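IMC sub-compartment protein ISP1 (PDB 4CHM) belongs to a family critical for replication of the parasite Toxoplasma gondii, residing in sub-compartments of its inner membrane complex, with a core of pleckstrin homology fold. Local coordinates at residues 92-95 with 100-103; 10-15 with 108-113; 40-43 with 48-51. All coordinates share one frame; numbering follows the deposited sequence.

How the contacts relate
Contacts 1 and 3 are both beta hairpins, built on backbone hydrogen bonds, with L93 and I102 of the one and L49 and I51 of the other turned to a shared core; contact 2 is a salt bridge between two helices. Contact 3 is buried and contact 1 partly so, its turn end reaching solvent and a sulfate. They touch in the core, where I102 CG2 lies 3.9 Å from I51 CD1 and L93 meets L49. Contact 2 stays at the surface, its centre about 20 Å from that of contact 1 and about 17 Å from that of contact 3, and the chain loop it closes contains both hairpins. Strand 101-105 of contact 1 leads directly to helix 109-125 of contact 2.

Contact 1 (92-95 with 100-103); sequences ALHL and NCIP. With SO4 (sulfate ion), chain F.
L93 and I102 face each other as an antiparallel hydrogen-bonded pair, and both of their bonds, L93 N to I102 O and I102 N to L93 O, measure 2.9 Å. Toward the turn a third bond, L95 N to N100 O at 2.8 Å, is almost straight (175° at the hydrogen).

Apolar contact runs on the L93 and I102 face. I102 carries CG1 anti to its carbonyl carbon (chi1 -61°), and the extended branch ends with CD1 4.0 Å from L95 CD1, the two side chains crossing obliquely. This is the hairpin of strands 90-95 and 101-105, the last two strands of the pleckstrin homology fold; L95 and I102 both touch R58 and I60 of strand 56-61. On the other face A92 CB rests 4.2 Å from P103 CB.

Polar groups gather near the turn. The H94 ring presents CD2 edge-on to N100 O, in plane at 3.6 Å, while its NE2 makes a weak hydrogen bond to G99 O. C101 SG approaches that ring obliquely, a doubtful contact because the cysteine has two conformers. N100 ND2 donates to sulfate O1 at 2.6 Å; R58 and S98 also hydrogen-bond this ion, probably from the crystallisation liquor.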
loop_
_atom_site.group_PDB
_atom_site.type_symbol
_atom_site.label_atom_id
_atom_site.label_comp_id
_atom_site.label_asym_id
_atom_site.label_seq_id
_atom_site.Cartn_x
_atom_site.Cartn_y
_atom_site.Cartn_z
ATOM N N ALA A 92 -3.173 3.095 2.897
ATOM C CA ALA A 92 -3.780 3.948 1.852
ATOM C C ALA A 92 -2.769 4.917 1.298
ATOM O O ALA A 92 -2.071 5.592 2.052
ATOM C CB ALA A 92 -4.978 4.697 2.397
ATOM N N LEU A 93 -2.737 5.036 -0.027
ATOM C CA LEU A 93 -1.927 6.045 -0.676
ATOM C C LEU A 93 -2.700 7.322 -0.755
ATOM O O LEU A 93 -3.711 7.416 -1.474
ATOM C CB LEU A 93 -1.542 5.614 -2.097
ATOM C CG LEU A 93 -1.095 4.177 -2.317
ATOM C CD1 LEU A 93 -0.977 3.950 -3.820
ATOM C CD2 LEU A 93 0.226 3.899 -1.599
ATOM N N HIS A 94 -2.222 8.318 -0.044
ATOM C CA HIS A 94 -2.777 9.646 -0.123
ATOM C C HIS A 94 -2.074 10.350 -1.273
ATOM O O HIS A 94 -0.895 10.550 -1.237
ATOM C CB HIS A 94 -2.537 10.388 1.197
ATOM C CG HIS A 94 -3.214 11.711 1.284
ATOM N ND1 HIS A 94 -2.777 12.711 2.107
ATOM C CD2 HIS A 94 -4.295 12.197 0.649
ATOM C CE1 HIS A 94 -3.555 13.762 1.972
ATOM N NE2 HIS A 94 -4.489 13.472 1.096
ATOM N N LEU A 95 -2.830 10.724 -2.283
ATOM C CA LEU A 95 -2.264 11.258 -3.513
ATOM C C LEU A 95 -2.176 12.785 -3.551
ATOM O O LEU A 95 -3.065 13.441 -3.125
ATOM C CB LEU A 95 -3.020 10.743 -4.738
ATOM C CG LEU A 95 -3.265 9.248 -4.797
ATOM C CD1 LEU A 95 -4.130 8.815 -5.952
ATOM C CD2 LEU A 95 -1.965 8.495 -4.767
ATOM N N ASN A 100 -7.014 12.623 -2.802
ATOM C CA ASN A 100 -7.798 11.473 -2.350
ATOM C C ASN A 100 -6.887 10.290 -2.051
ATOM O O ASN A 100 -5.656 10.377 -2.195
ATOM C CB ASN A 100 -8.859 11.095 -3.403
ATOM C CG ASN A 100 -9.894 12.193 -3.605
ATOM O OD1 ASN A 100 -10.372 12.798 -2.632
ATOM N ND2 ASN A 100 -10.263 12.449 -4.869
ATOM N N CYS A 101 -7.493 9.177 -1.642
ATOM C CA CYS A 101 -6.754 8.089 -1.034
ATOM C C CYS A 101 -7.127 6.735 -1.655
ATOM O O CYS A 101 -8.299 6.437 -1.831
ATOM C CB CYS A 101 -6.991 8.062 0.482
ATOM S SG CYS A 101 -6.661 9.621 1.356
ATOM N N ILE A 102 -6.126 5.911 -1.958
ATOM C CA ILE A 102 -6.390 4.559 -2.415
ATOM C C ILE A 102 -6.003 3.564 -1.345
ATOM O O ILE A 102 -4.811 3.352 -1.090
ATOM C CB ILE A 102 -5.624 4.249 -3.708
ATOM C CG1 ILE A 102 -6.072 5.208 -4.843
ATOM C CG2 ILE A 102 -5.866 2.792 -4.122
ATOM C CD1 ILE A 102 -5.303 5.016 -6.153
ATOM N N PRO A 103 -6.996 2.887 -0.758
ATOM C CA PRO A 103 -6.632 1.943 0.309
ATOM C C PRO A 103 -6.293 0.554 -0.208
ATOM O O PRO A 103 -7.099 -0.067 -0.889
ATOM C CB PRO A 103 -7.899 1.908 1.190
ATOM C CG PRO A 103 -8.741 3.103 0.720
ATOM C CD PRO A 103 -8.439 3.182 -0.741
HETATM S S SO4 F . -8.662 10.324 -7.931
HETATM O O1 SO4 F . -9.483 10.794 -6.781
HETATM O O2 SO4 F . -8.760 11.291 -9.031
HETATM O O3 SO4 F . -9.195 9.004 -8.373
HETATM O O4 SO4 F . -7.225 10.223 -7.527
#

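Contact 2 (10-15 with 108-113); sequences AADIED and GVKDKT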
loop_
_atom_site.group_PDB
_atom_site.type_symbol
_atom_site.label_atom_id
_atom_site.label_comp_id
_atom_site.label_asym_id
_atom_site.label_seq_id
_atom_site.Cartn_x
_atom_site.Cartn_y
_atom_site.Cartn_z
ATOM N N ALA A 10 15.671 -5.630 7.574
ATOM C CA ALA A 10 16.018 -5.218 6.210
ATOM C C ALA A 10 15.708 -6.340 5.198
ATOM O O ALA A 10 15.215 -6.092 4.090
ATOM C CB ALA A 10 17.486 -4.792 6.137
ATOM N N ALA A 11 15.936 -7.570 5.617
ATOM C CA ALA A 11 15.618 -8.740 4.816
ATOM C C ALA A 11 14.111 -8.838 4.503
ATOM O O ALA A 11 13.713 -9.219 3.376
ATOM C CB ALA A 11 16.067 -9.981 5.554
ATOM N N ASP A 12 13.292 -8.626 5.531
ATOM C CA ASP A 12 11.821 -8.548 5.365
ATOM C C ASP A 12 11.473 -7.540 4.300
ATOM O O ASP A 12 10.683 -7.821 3.406
ATOM C CB ASP A 12 11.159 -8.098 6.672
ATOM C CG ASP A 12 11.208 -9.157 7.735
ATOM O OD1 ASP A 12 11.352 -10.331 7.371
ATOM O OD2 ASP A 12 11.118 -8.809 8.926
ATOM N N ILE A 13 12.011 -6.337 4.447
ATOM C CA ILE A 13 11.723 -5.245 3.513
ATOM C C ILE A 13 12.236 -5.558 2.096
ATOM O O ILE A 13 11.569 -5.275 1.095
ATOM C CB ILE A 13 12.308 -3.914 4.013
ATOM C CG1 ILE A 13 11.567 -3.458 5.271
ATOM C CG2 ILE A 13 12.252 -2.838 2.919
ATOM C CD1 ILE A 13 12.344 -2.440 6.101
ATOM N N GLU A 14 13.382 -6.209 2.013
ATOM C CA GLU A 14 13.900 -6.545 0.712
ATOM C C GLU A 14 13.072 -7.645 0.050
ATOM O O GLU A 14 12.956 -7.691 -1.172
ATOM C CB GLU A 14 15.362 -6.941 0.775
ATOM C CG GLU A 14 15.861 -7.542 -0.528
ATOM C CD GLU A 14 15.821 -6.566 -1.709
ATOM O OE1 GLU A 14 15.809 -5.328 -1.494
ATOM O OE2 GLU A 14 15.850 -7.042 -2.863
ATOM N N ASP A 15 12.525 -8.535 0.854
ATOM C CA ASP A 15 11.672 -9.567 0.340
ATOM C C ASP A 15 10.385 -8.974 -0.246
ATOM O O ASP A 15 9.956 -9.356 -1.336
ATOM C CB ASP A 15 11.365 -10.608 1.425
ATOM C CG ASP A 15 10.520 -11.770 0.898
ATOM O OD1 ASP A 15 11.082 -12.693 0.288
ATOM O OD2 ASP A 15 9.287 -11.717 1.025
ATOM N N GLY A 108 -1.306 -9.410 5.342
ATOM C CA GLY A 108 -1.322 -9.390 6.801
ATOM C C GLY A 108 -0.459 -8.262 7.312
ATOM O O GLY A 108 -0.030 -7.390 6.529
ATOM N N VAL A 109 -0.253 -8.229 8.627
ATOM C CA VAL A 109 0.319 -7.065 9.278
ATOM C C VAL A 109 1.762 -6.853 8.846
ATOM O O VAL A 109 2.212 -5.723 8.721
ATOM C CB VAL A 109 0.213 -7.187 10.830
ATOM C CG1 VAL A 109 0.796 -5.957 11.507
ATOM C CG2 VAL A 109 -1.253 -7.345 11.226
ATOM N N LYS A 110 2.463 -7.949 8.551
ATOM C CA LYS A 110 3.893 -7.871 8.273
ATOM C C LYS A 110 4.183 -7.224 6.939
ATOM O O LYS A 110 5.052 -6.373 6.840
ATOM C CB LYS A 110 4.551 -9.243 8.336
ATOM C CG LYS A 110 6.038 -9.225 8.018
ATOM C CD LYS A 110 6.610 -10.656 7.954
ATOM C CE LYS A 110 8.085 -10.647 7.590
ATOM N NZ LYS A 110 8.834 -11.741 8.266
ATOM N N ASP A 111 3.456 -7.635 5.921
ATOM C CA ASP A 111 3.535 -6.997 4.633
ATOM C C ASP A 111 3.081 -5.545 4.714
ATOM O O ASP A 111 3.709 -4.691 4.180
ATOM C CB ASP A 111 2.731 -7.769 3.600
ATOM C CG ASP A 111 3.576 -8.756 2.824
ATOM O OD1 ASP A 111 4.761 -8.846 3.067
ATOM O OD2 ASP A 111 3.061 -9.419 1.954
ATOM N N LYS A 112 2.019 -5.287 5.447
ATOM C CA LYS A 112 1.507 -3.948 5.568
ATOM C C LYS A 112 2.633 -3.092 6.163
ATOM O O LYS A 112 2.935 -2.054 5.656
ATOM C CB LYS A 112 0.297 -3.958 6.508
ATOM C CG LYS A 112 -0.425 -2.641 6.743
ATOM C CD LYS A 112 0.405 -1.664 7.549
ATOM C CE LYS A 112 -0.352 -1.064 8.708
ATOM N NZ LYS A 112 -0.482 -1.924 9.893
ATOM N N THR A 113 3.275 -3.597 7.207
ATOM C CA THR A 113 4.326 -2.867 7.878
ATOM C C THR A 113 5.545 -2.645 7.007
ATOM O O THR A 113 6.023 -1.543 6.917
ATOM C CB THR A 113 4.765 -3.538 9.188
ATOM O OG1 THR A 113 3.655 -3.699 10.044
ATOM C CG2 THR A 113 5.770 -2.707 9.868
#
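D12 and K110 carry this contact between them, through a salt bridge from K110 NZ to D12 OD1 at 3.0 Å. The lysine is stretched out through its first three side-chain torsions (chi1 178°) and bends only at the last, meeting the aspartate at about a right angle. The ammonium meets D12 OD1 from above the carboxylate plane, 60° out of it, and K110 CE comes along with it, 3.5 Å from D12 CG. D12 OD2 is engaged differently: it accepts from T9 N, just ahead of the segment, so the carboxylate is held at both oxygens.

The two partners belong to helix 10-22 and to the first turns of helix 109-125, the C-terminal helix that follows the last strand in the pleckstrin homology fold. G108 is the N-cap of that second helix. Within the turn V109 O takes two donors from opposite faces of its plane, T113 N and T113 OG1, each at 2.8 Å.

Away from the bridge the two segments do not touch: D12 with K110 is the one pair between them within 4.5 Å, and K110 itself is solvent-exposed. D15 OD2 and D111 OD1 stand 5.7 Å apart, but R19 makes salt bridges to both aspartates, which probably offsets their like charge. Further along helix 109-125, I13 touches D117 and L118.

Contact 3 (40-43 with 48-51); sequences LHYN and SLSI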
loop_
_atom_site.group_PDB
_atom_site.type_symbol
_atom_site.label_atom_id
_atom_site.label_comp_id
_atom_site.label_asym_id
_atom_site.label_seq_id
_atom_site.Cartn_x
_atom_site.Cartn_y
_atom_site.Cartn_z
ATOM N N LEU A 40 -0.415 -5.344 -7.597
ATOM C CA LEU A 40 0.372 -4.179 -7.282
ATOM C C LEU A 40 1.785 -4.410 -7.743
ATOM O O LEU A 40 2.391 -5.451 -7.442
ATOM C CB LEU A 40 0.378 -3.919 -5.771
ATOM C CG LEU A 40 1.145 -2.714 -5.230
ATOM C CD1 LEU A 40 0.520 -1.380 -5.688
ATOM C CD2 LEU A 40 1.241 -2.780 -3.693
ATOM N N HIS A 41 2.335 -3.421 -8.427
ATOM C CA HIS A 41 3.642 -3.553 -9.031
ATOM C C HIS A 41 4.416 -2.282 -8.873
ATOM O O HIS A 41 3.840 -1.204 -8.827
ATOM C CB HIS A 41 3.513 -3.913 -10.514
ATOM C CG HIS A 41 4.833 -4.053 -11.225
ATOM N ND1 HIS A 41 5.333 -3.092 -12.019
ATOM C CD2 HIS A 41 5.729 -5.134 -11.311
ATOM C CE1 HIS A 41 6.513 -3.513 -12.568
ATOM N NE2 HIS A 41 6.747 -4.753 -12.145
ATOM N N TYR A 42 5.729 -2.395 -8.749
ATOM C CA TYR A 42 6.597 -1.205 -8.816
ATOM C C TYR A 42 7.428 -1.232 -10.056
ATOM O O TYR A 42 8.103 -2.230 -10.323
ATOM C CB TYR A 42 7.542 -1.130 -7.621
ATOM C CG TYR A 42 8.332 0.177 -7.596
ATOM C CD1 TYR A 42 7.668 1.404 -7.530
ATOM C CD2 TYR A 42 9.714 0.187 -7.735
ATOM C CE1 TYR A 42 8.363 2.594 -7.529
ATOM C CE2 TYR A 42 10.425 1.383 -7.733
ATOM C CZ TYR A 42 9.743 2.578 -7.631
ATOM O OH TYR A 42 10.426 3.779 -7.637
ATOM N N ASN A 43 7.405 -0.114 -10.794
ATOM C CA ASN A 43 8.222 0.088 -12.000
ATOM C C ASN A 43 9.374 1.055 -11.704
ATOM O O ASN A 43 9.173 2.265 -11.660
ATOM C CB ASN A 43 7.339 0.647 -13.139
ATOM C CG ASN A 43 8.079 0.733 -14.468
ATOM O OD1 ASN A 43 9.031 1.489 -14.613
ATOM N ND2 ASN A 43 7.647 -0.056 -15.436
ATOM N N SER A 48 7.225 4.396 -10.578
ATOM C CA SER A 48 5.789 4.466 -10.342
ATOM C C SER A 48 5.223 3.113 -9.864
ATOM O O SER A 48 5.817 2.049 -10.103
ATOM C CB SER A 48 5.070 4.958 -11.600
ATOM O OG SER A 48 5.250 4.050 -12.681
ATOM N N LEU A 49 4.116 3.179 -9.130
ATOM C CA LEU A 49 3.348 2.006 -8.754
ATOM C C LEU A 49 2.218 1.834 -9.751
ATOM O O LEU A 49 1.551 2.796 -10.106
ATOM C CB LEU A 49 2.699 2.204 -7.368
ATOM C CG LEU A 49 3.512 2.071 -6.088
ATOM C CD1 LEU A 49 2.627 2.443 -4.912
ATOM C CD2 LEU A 49 4.081 0.679 -5.899
ATOM N N SER A 50 1.908 0.596 -10.086
ATOM C CA SER A 50 0.672 0.335 -10.766
ATOM C C SER A 50 -0.225 -0.528 -9.911
ATOM O O SER A 50 0.246 -1.384 -9.141
ATOM C CB SER A 50 0.933 -0.330 -12.111
ATOM O OG SER A 50 1.653 -1.536 -11.935
ATOM N N ILE A 51 -1.529 -0.337 -10.107
ATOM C CA ILE A 51 -2.558 -1.149 -9.501
ATOM C C ILE A 51 -3.476 -1.618 -10.641
ATOM O O ILE A 51 -4.065 -0.806 -11.357
ATOM C CB ILE A 51 -3.387 -0.315 -8.518
ATOM C CG1 ILE A 51 -2.468 0.281 -7.428
ATOM C CG2 ILE A 51 -4.490 -1.157 -7.903
ATOM C CD1 ILE A 51 -3.165 1.279 -6.531
HETATM O O HOH W 1 4.253 -0.853 -12.075
#
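L40 to N43 pair with I51 to S48 in antiparallel order, the short strand axes at 155°, with two bonds at each of the hydrogen-bonded pairs H41–S50 and N43–S48. H41 N meets S50 O at 3.0 Å, in the carbonyl plane, whereas N43 N reaches S48 O at 2.8 Å nearly along the line of the carbonyl bond.

One face carries L40, L49 and I51 with the ring of Y42. The L40 and I51 side chains run alongside each other in the same direction, with L40 CD1 3.8 Å from I51 CG1. L49 CD2 comes to the edge of the Y42 ring, 4.0 Å from Y42 CD1, and also touches L40. That same ring carbon, Y42 CD1, sits obliquely 3.2 Å from S48 O, so the ring leans against the opposite backbone.

The other face is polar. S50 OG, placed between its backbone N and carbonyl carbon (chi1 58°), comes 3.3 Å from H41 CB and lies near the plane of the imidazole. A water hydrogen-bonded to S50 OG at 2.7 Å also lies near H41 ND1, though the 2.5 Å there is suspiciously short. D46 of the turn holds both facing side chains: its OD1 bonds S48 OG, and its N bonds N43 OD1.

Strands 35-43 and 48-53 form the hairpin of the second and third strands of the pleckstrin homology fold, cross-linked beyond L40 and I51 by the C38–C53 disulfide.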